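Local structure of PAN2-PAN3 deadenylation complex catalytic subunit pan2 (4CZX) at residues M161-C166 and D230-S235; N202-T207 and V226-L231. The protein probably shortens mRNA poly(A) tails as the catalytic subunit of the PAN deadenylase, represented here by its N-terminal WD40 beta-propeller domain. All coordinates share one frame; numbering follows the deposited sequence.

Contact 1. Residues M161-C166 and D230-S235; sequences MSRYIC and DLKNMS
Arg163 reaches along the turn at Leu231 and Lys232. Its CB lies 4.1 Å from Leu231 CD1, its CG covers a face of the Tyr164 ring near the rim, and its CD passes 3.9 Å from Leu231 O. A bend at chi3 (-57°) lays one face of the guanidinium over Lys232. At the tip, NE bonds to Asn202 O, NH2 forms a salt bridge with Asp203, and NH1 gives water 1, in the guanidinium plane, a 3.0 Å bond. That water also takes a weak bond from Lys232 NZ.

Leucine suits the buried position 231: CD2 meets the Tyr164 ring edge at CD2 (3.7 Å), while CD1 touches both Ser162 OG, itself hydrogen-bonded to Thr200 OG1, and Cys166 SG, 4.0 Å from the sulfur. Met234 SD approaches Tyr164 CE2 obliquely at 3.7 Å, a Met-aromatic contact. Tyr164 OH and Leu231 O share water 2, which donates to the carbonyl. Asp230 OD1 accepts from Asn233 N, an Asx motif, and a G1 bulge follows at Met234 and Ser235.

Without direct hydrogen bonds, the fit between these adjacent propeller sheets rests on shape and water; Asp203, outside both segments, answers the Arg163 charge and probably eases its nearness to like-charged Lys232.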
ATOM      1  N   MET A 161       3.099  41.143  14.805  1.00 27.53           N
ATOM      2  CA  MET A 161       3.384  42.485  14.348  1.00 25.98           C
ATOM      3  C   MET A 161       2.169  43.390  14.478  1.00 29.70           C
ATOM      4  O   MET A 161       1.094  43.060  13.992  1.00 29.44           O
ATOM      5  CB  MET A 161       3.846  42.439  12.884  1.00 27.62           C
ATOM      6  CG  MET A 161       4.068  43.792  12.256  1.00 25.30           C
ATOM      7  SD  MET A 161       5.361  44.767  13.052  1.00 32.56           S
ATOM      8  CE  MET A 161       5.269  46.259  12.044  1.00 39.22           C
ATOM      9  N   SER A 162       2.339  44.514  15.161  1.00 30.49           N
ATOM     10  CA  SER A 162       1.345  45.580  15.135  1.00 32.44           C
ATOM     11  C   SER A 162       2.078  46.859  14.798  1.00 34.59           C
ATOM     12  O   SER A 162       2.369  47.122  13.630  1.00 35.87           O
ATOM     13  CB  SER A 162       0.600  45.702  16.469  1.00 37.41           C
ATOM     14  OG  SER A 162       1.494  45.745  17.576  1.00 35.42           O
ATOM     15  N   ARG A 163       2.379  47.647  15.825  1.00 35.19           N
ATOM     16  CA  ARG A 163       3.251  48.812  15.692  1.00 40.32           C
ATOM     17  C   ARG A 163       4.704  48.335  15.686  1.00 38.81           C
ATOM     18  O   ARG A 163       5.553  48.879  14.982  1.00 37.59           O
ATOM     19  CB  ARG A 163       3.006  49.802  16.837  1.00 38.71           C
ATOM     20  CG  ARG A 163       3.745  51.123  16.678  1.00 39.66           C
ATOM     21  CD  ARG A 163       3.576  52.038  17.897  1.00 48.91           C
ATOM     22  NE  ARG A 163       2.178  52.323  18.214  1.00 47.47           N
ATOM     23  CZ  ARG A 163       1.574  53.483  17.973  1.00 57.04           C
ATOM     24  NH1 ARG A 163       2.244  54.476  17.401  1.00 55.06           N
ATOM     25  NH2 ARG A 163       0.298  53.649  18.304  1.00 59.07           N
ATOM     26  N   TYR A 164       4.959  47.313  16.498  1.00 33.26           N
ATOM     27  CA  TYR A 164       6.262  46.665  16.627  1.00 31.74           C
ATOM     28  C   TYR A 164       6.018  45.173  16.610  1.00 29.48           C
ATOM     29  O   TYR A 164       4.871  44.734  16.689  1.00 34.09           O
ATOM     30  CB  TYR A 164       6.974  47.051  17.934  1.00 35.53           C
ATOM     31  CG  TYR A 164       7.088  48.539  18.179  1.00 41.84           C
ATOM     32  CD1 TYR A 164       7.942  49.326  17.416  1.00 52.32           C
ATOM     33  CD2 TYR A 164       6.340  49.153  19.168  1.00 44.39           C
ATOM     34  CE1 TYR A 164       8.042  50.687  17.630  1.00 55.76           C
ATOM     35  CE2 TYR A 164       6.434  50.514  19.398  1.00 51.66           C
ATOM     36  CZ  TYR A 164       7.290  51.276  18.626  1.00 57.98           C
ATOM     37  OH  TYR A 164       7.388  52.627  18.846  1.00 62.75           O
ATOM     38  N   ILE A 165       7.086  44.388  16.538  1.00 28.06           N
ATOM     39  CA  ILE A 165       6.953  42.949  16.684  1.00 25.33           C
ATOM     40  C   ILE A 165       6.930  42.629  18.172  1.00 31.52           C
ATOM     41  O   ILE A 165       7.913  42.846  18.870  1.00 32.21           O
ATOM     42  CB  ILE A 165       8.099  42.184  15.987  1.00 28.81           C
ATOM     43  CG1 ILE A 165       8.021  42.389  14.471  1.00 32.31           C
ATOM     44  CG2 ILE A 165       8.043  40.695  16.319  1.00 30.79           C
ATOM     45  CD1 ILE A 165       9.226  41.846  13.723  1.00 35.83           C
ATOM     46  N   CYS A 166       5.793  42.135  18.650  1.00 29.45           N
ATOM     47  CA  CYS A 166       5.668  41.791  20.056  1.00 29.50           C
ATOM     48  C   CYS A 166       5.970  40.319  20.221  1.00 31.77           C
ATOM     49  O   CYS A 166       5.312  39.446  19.637  1.00 28.00           O
ATOM     50  CB  CYS A 166       4.286  42.142  20.593  1.00 28.28           C
ATOM     51  SG  CYS A 166       3.881  43.896  20.397  1.00 35.47           S
ATOM     52  N   ASP A 230       1.020  49.556  27.150  1.00 42.33           N
ATOM     53  CA  ASP A 230       0.733  50.693  26.276  1.00 41.00           C
ATOM     54  C   ASP A 230       1.802  50.801  25.199  1.00 40.03           C
ATOM     55  O   ASP A 230       2.923  51.197  25.488  1.00 43.15           O
ATOM     56  CB  ASP A 230       0.670  51.981  27.112  1.00 40.27           C
ATOM     57  CG  ASP A 230       0.374  53.238  26.284  1.00 46.60           C
ATOM     58  OD1 ASP A 230       0.410  53.216  25.030  1.00 46.82           O
ATOM     59  OD2 ASP A 230       0.114  54.277  26.926  1.00 49.61           O
ATOM     60  N   LEU A 231       1.452  50.461  23.960  1.00 38.05           N
ATOM     61  CA  LEU A 231       2.427  50.433  22.871  1.00 43.40           C
ATOM     62  C   LEU A 231       2.729  51.828  22.337  1.00 52.73           C
ATOM     63  O   LEU A 231       3.811  52.078  21.802  1.00 49.29           O
ATOM     64  CB  LEU A 231       1.938  49.542  21.720  1.00 42.19           C
ATOM     65  CG  LEU A 231       2.565  48.157  21.577  1.00 44.50           C
ATOM     66  CD1 LEU A 231       2.344  47.604  20.175  1.00 39.50           C
ATOM     67  CD2 LEU A 231       4.053  48.161  21.945  1.00 42.60           C
ATOM     68  N   LYS A 232       1.766  52.731  22.484  1.00 56.38           N
ATOM     69  CA  LYS A 232       1.908  54.089  21.994  1.00 62.12           C
ATOM     70  C   LYS A 232       2.963  54.832  22.808  1.00 62.83           C
ATOM     71  O   LYS A 232       3.875  55.445  22.256  1.00 66.21           O
ATOM     72  CB  LYS A 232       0.559  54.813  22.050  1.00 67.28           C
ATOM     73  CG  LYS A 232       0.508  56.149  21.319  1.00 74.83           C
ATOM     74  CD  LYS A 232      -0.811  56.860  21.597  1.00 80.07           C
ATOM     75  CE  LYS A 232      -0.800  58.297  21.091  1.00 89.02           C
ATOM     76  NZ  LYS A 232      -0.646  58.367  19.610  1.00 93.42           N
ATOM     77  N   ASN A 233       2.845  54.749  24.127  1.00 57.79           N
ATOM     78  CA  ASN A 233       3.756  55.453  25.016  1.00 56.02           C
ATOM     79  C   ASN A 233       4.782  54.541  25.692  1.00 55.82           C
ATOM     80  O   ASN A 233       5.506  54.978  26.586  1.00 55.11           O
ATOM     81  CB  ASN A 233       2.950  56.217  26.072  1.00 64.93           C
ATOM     82  CG  ASN A 233       1.857  57.080  25.455  1.00 67.60           C
ATOM     83  OD1 ASN A 233       2.132  58.139  24.889  1.00 70.13           O
ATOM     84  ND2 ASN A 233       0.611  56.624  25.553  1.00 66.05           N
ATOM     85  N   MET A 234       4.823  53.278  25.262  1.00 56.90           N
ATOM     86  CA  MET A 234       5.805  52.286  25.724  1.00 51.84           C
ATOM     87  C   MET A 234       5.932  52.155  27.239  1.00 47.94           C
ATOM     88  O   MET A 234       7.032  52.249  27.781  1.00 52.41           O
ATOM     89  CB  MET A 234       7.184  52.593  25.135  1.00 51.54           C
ATOM     90  CG  MET A 234       7.255  52.441  23.622  1.00 50.81           C
ATOM     91  SD  MET A 234       7.047  50.728  23.091  1.00 52.72           S
ATOM     92  CE  MET A 234       8.711  50.105  23.285  1.00 52.43           C
ATOM     93  N   SER A 235       4.814  51.920  27.919  1.00 44.36           N
ATOM     94  CA  SER A 235       4.839  51.692  29.360  1.00 50.31           C
ATOM     95  C   SER A 235       3.729  50.731  29.771  1.00 48.43           C
ATOM     96  O   SER A 235       2.728  50.586  29.070  1.00 44.24           O
ATOM     97  CB  SER A 235       4.710  53.016  30.132  1.00 58.12           C
ATOM     98  OG  SER A 235       3.405  53.557  30.011  1.00 56.19           O
TER
HETATM   99  O   HOH W   1       1.049  57.258  17.053  1.00 60.56           O
HETATM  100  O   HOH W   2       5.829  53.798  20.495  1.00 51.97           O

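Contact 2. Residues N202-T207 and V226-L231; sequences NDFIVT and VKVFDL
Ile205 sets CG1 anti to its carbonyl carbon (chi1 -42°), whereas Phe229 sets its ring anti to the backbone N (chi1 -171°); these choices lay the two side chains alongside each other, with Ile205 CD1 3.9 Å from Phe229 CD2. The same isoleucine crosses Leu231, its CG1 3.8 Å from Leu231 CG. Isoleucine suits this buried place because its longer branch reaches both neighbours. With only the methyl of an alanine here, the space between the Phe229 ring and Leu231 would probably go unfilled, and the ring would be freer to turn.

Beneath these side chains runs an antiparallel pairing. Ile205 and Phe229 form a hydrogen-bonded pair, with Ile205 N 2.8 Å from Phe229 O and the reverse bond nearly as short. Thr207 and Lys227 form the next such pair, both bonds lying in the carbonyl planes. Just before strand 204-207 begins, and just past the end of 226-230, Asp203 O accepts from Leu231 N at 2.8 Å, the donor well above the carbonyl plane (54°). Between the hydrogen-bonded pairs, beta-branched Val206 and Val228 pack on the face shared with Phe204, as Val206 CG1 to Val228 CG2 (4.1 Å). Thr207 OG1 lies 3.3 Å from Lys227 CB and is satisfied by His191.

These are the two middle strands of a four-stranded propeller blade: 194-200 flanks one and 235-241 the other. Met237 of the latter packs on Phe204 and Val228, while Trp188 from strand 184-189 of the preceding sheet packs on the face of Ile205, Thr207, Lys227 and Phe229.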
ATOM      1  N   ASN A 202      -2.225  48.300  17.418  1.00 36.85           N
ATOM      2  CA  ASN A 202      -1.174  49.298  17.278  1.00 33.28           C
ATOM      3  C   ASN A 202      -0.943  50.040  18.600  1.00 32.74           C
ATOM      4  O   ASN A 202       0.122  50.617  18.803  1.00 45.15           O
ATOM      5  CB  ASN A 202      -1.493  50.305  16.143  1.00 35.25           C
ATOM      6  CG  ASN A 202      -1.392  49.674  14.754  1.00 51.03           C
ATOM      7  OD1 ASN A 202      -0.652  48.705  14.543  1.00 56.01           O
ATOM      8  ND2 ASN A 202      -2.142  50.220  13.800  1.00 52.87           N
ATOM      9  N   ASP A 203      -1.924  50.012  19.505  1.00 34.79           N
ATOM     10  CA  ASP A 203      -1.805  50.764  20.759  1.00 35.48           C
ATOM     11  C   ASP A 203      -1.574  49.924  22.023  1.00 37.51           C
ATOM     12  O   ASP A 203      -1.184  50.473  23.061  1.00 38.86           O
ATOM     13  CB  ASP A 203      -3.048  51.625  20.982  1.00 38.89           C
ATOM     14  CG  ASP A 203      -3.202  52.706  19.932  1.00 49.45           C
ATOM     15  OD1 ASP A 203      -2.190  53.081  19.292  1.00 44.66           O
ATOM     16  OD2 ASP A 203      -4.342  53.181  19.759  1.00 51.26           O
ATOM     17  N   PHE A 204      -1.826  48.617  21.962  1.00 35.33           N
ATOM     18  CA  PHE A 204      -1.736  47.783  23.161  1.00 32.41           C
ATOM     19  C   PHE A 204      -1.100  46.419  22.947  1.00 33.34           C
ATOM     20  O   PHE A 204      -1.170  45.849  21.858  1.00 34.52           O
ATOM     21  CB  PHE A 204      -3.127  47.544  23.762  1.00 33.45           C
ATOM     22  CG  PHE A 204      -3.862  48.803  24.130  1.00 37.03           C
ATOM     23  CD1 PHE A 204      -3.631  49.429  25.345  1.00 42.64           C
ATOM     24  CD2 PHE A 204      -4.795  49.348  23.266  1.00 38.41           C
ATOM     25  CE1 PHE A 204      -4.320  50.599  25.679  1.00 46.28           C
ATOM     26  CE2 PHE A 204      -5.481  50.517  23.596  1.00 39.36           C
ATOM     27  CZ  PHE A 204      -5.241  51.130  24.805  1.00 41.27           C
ATOM     28  N   ILE A 205      -0.490  45.898  24.010  1.00 30.12           N
ATOM     29  CA  ILE A 205      -0.259  44.462  24.137  1.00 30.65           C
ATOM     30  C   ILE A 205      -1.106  43.919  25.280  1.00 34.38           C
ATOM     31  O   ILE A 205      -1.248  44.577  26.318  1.00 33.60           O
ATOM     32  CB  ILE A 205       1.208  44.107  24.424  1.00 33.17           C
ATOM     33  CG1 ILE A 205       2.163  44.945  23.574  1.00 35.13           C
ATOM     34  CG2 ILE A 205       1.436  42.589  24.241  1.00 28.74           C
ATOM     35  CD1 ILE A 205       3.622  44.701  23.920  1.00 35.10           C
ATOM     36  N   VAL A 206      -1.672  42.730  25.087  1.00 28.83           N
ATOM     37  CA  VAL A 206      -2.372  42.041  26.163  1.00 28.92           C
ATOM     38  C   VAL A 206      -1.894  40.589  26.237  1.00 32.85           C
ATOM     39  O   VAL A 206      -1.672  39.938  25.212  1.00 28.74           O
ATOM     40  CB  VAL A 206      -3.909  42.092  25.988  1.00 28.15           C
ATOM     41  CG1 VAL A 206      -4.458  43.459  26.382  1.00 31.18           C
ATOM     42  CG2 VAL A 206      -4.313  41.709  24.548  1.00 30.97           C
ATOM     43  N   THR A 207      -1.696  40.082  27.452  1.00 31.15           N
ATOM     44  CA  THR A 207      -1.231  38.708  27.603  1.00 31.16           C
ATOM     45  C   THR A 207      -1.962  37.969  28.704  1.00 30.05           C
ATOM     46  O   THR A 207      -2.473  38.582  29.653  1.00 31.58           O
ATOM     47  CB  THR A 207       0.287  38.612  27.918  1.00 34.11           C
ATOM     48  OG1 THR A 207       0.556  39.235  29.183  1.00 37.17           O
ATOM     49  CG2 THR A 207       1.127  39.255  26.812  1.00 31.16           C
ATOM     50  N   VAL A 226      -5.503  39.830  33.026  1.00 35.03           N
ATOM     51  CA  VAL A 226      -4.803  40.009  31.768  1.00 35.02           C
ATOM     52  C   VAL A 226      -3.782  41.131  31.957  1.00 37.00           C
ATOM     53  O   VAL A 226      -4.116  42.188  32.503  1.00 37.85           O
ATOM     54  CB  VAL A 226      -5.778  40.359  30.630  1.00 36.66           C
ATOM     55  CG1 VAL A 226      -5.012  40.789  29.379  1.00 41.11           C
ATOM     56  CG2 VAL A 226      -6.684  39.185  30.333  1.00 37.05           C
ATOM     57  N   LYS A 227      -2.539  40.900  31.545  1.00 33.09           N
ATOM     58  CA  LYS A 227      -1.524  41.949  31.612  1.00 34.48           C
ATOM     59  C   LYS A 227      -1.640  42.877  30.405  1.00 35.65           C
ATOM     60  O   LYS A 227      -1.890  42.425  29.298  1.00 35.81           O
ATOM     61  CB  LYS A 227      -0.125  41.348  31.690  1.00 36.22           C
ATOM     62  CG  LYS A 227       0.238  40.815  33.070  1.00 38.03           C
ATOM     63  CD  LYS A 227       0.178  41.955  34.106  1.00 43.78           C
ATOM     64  CE  LYS A 227       1.201  41.765  35.209  1.00 58.95           C
ATOM     65  NZ  LYS A 227       2.508  42.382  34.840  1.00 67.07           N
ATOM     66  N   VAL A 228      -1.473  44.178  30.636  1.00 33.91           N
ATOM     67  CA  VAL A 228      -1.684  45.178  29.588  1.00 32.51           C
ATOM     68  C   VAL A 228      -0.494  46.121  29.455  1.00 34.22           C
ATOM     69  O   VAL A 228       0.025  46.632  30.451  1.00 39.41           O
ATOM     70  CB  VAL A 228      -2.956  46.028  29.873  1.00 38.56           C
ATOM     71  CG1 VAL A 228      -3.215  47.041  28.742  1.00 35.47           C
ATOM     72  CG2 VAL A 228      -4.163  45.121  30.095  1.00 39.23           C
ATOM     73  N   PHE A 229      -0.086  46.371  28.215  1.00 37.68           N
ATOM     74  CA  PHE A 229       1.036  47.257  27.931  1.00 37.49           C
ATOM     75  C   PHE A 229       0.642  48.307  26.890  1.00 41.81           C
ATOM     76  O   PHE A 229       0.009  47.980  25.889  1.00 39.15           O
ATOM     77  CB  PHE A 229       2.244  46.449  27.440  1.00 35.75           C
ATOM     78  CG  PHE A 229       3.508  47.255  27.323  1.00 33.39           C
ATOM     79  CD1 PHE A 229       4.366  47.370  28.405  1.00 40.38           C
ATOM     80  CD2 PHE A 229       3.846  47.882  26.128  1.00 36.24           C
ATOM     81  CE1 PHE A 229       5.532  48.104  28.312  1.00 42.04           C
ATOM     82  CE2 PHE A 229       5.011  48.627  26.031  1.00 41.82           C
ATOM     83  CZ  PHE A 229       5.858  48.737  27.136  1.00 39.29           C
ATOM     84  N   ASP A 230       1.020  49.556  27.150  1.00 42.33           N
ATOM     85  CA  ASP A 230       0.733  50.693  26.276  1.00 41.00           C
ATOM     86  C   ASP A 230       1.802  50.801  25.199  1.00 40.03           C
ATOM     87  O   ASP A 230       2.923  51.197  25.488  1.00 43.15           O
ATOM     88  CB  ASP A 230       0.670  51.981  27.112  1.00 40.27           C
ATOM     89  CG  ASP A 230       0.374  53.238  26.284  1.00 46.60           C
ATOM     90  OD1 ASP A 230       0.410  53.216  25.030  1.00 46.82           O
ATOM     91  OD2 ASP A 230       0.114  54.277  26.926  1.00 49.61           O
ATOM     92  N   LEU A 231       1.452  50.461  23.960  1.00 38.05           N
ATOM     93  CA  LEU A 231       2.427  50.433  22.871  1.00 43.40           C
ATOM     94  C   LEU A 231       2.729  51.828  22.337  1.00 52.73           C
ATOM     95  O   LEU A 231       3.811  52.078  21.802  1.00 49.29           O
ATOM     96  CB  LEU A 231       1.938  49.542  21.720  1.00 42.19           C
ATOM     97  CG  LEU A 231       2.565  48.157  21.577  1.00 44.50           C
ATOM     98  CD1 LEU A 231       2.344  47.604  20.175  1.00 39.50           C
ATOM     99  CD2 LEU A 231       4.053  48.161  21.945  1.00 42.60           C
TER

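Overall arrangement
Contact 2 pairs strands within one blade, while contact 1 joins the end of that blade to the preceding one. Their centres are about 8 Å apart and they share Asp230 and Leu231, whose segment leads directly from the strand pairing into the turn. Arg163 of contact 1 reaches into contact 2, with NE 2.7 Å from Asn202 O and NH2 2.7 Å from Asp203 OD1. On the blade's own side, Met234 C packs 3.4 Å from Phe229 CZ. Both contacts belong to the WD40 propeller; the metal-dependent exonuclease site belongs to a separate domain of the full protein, absent from this chain.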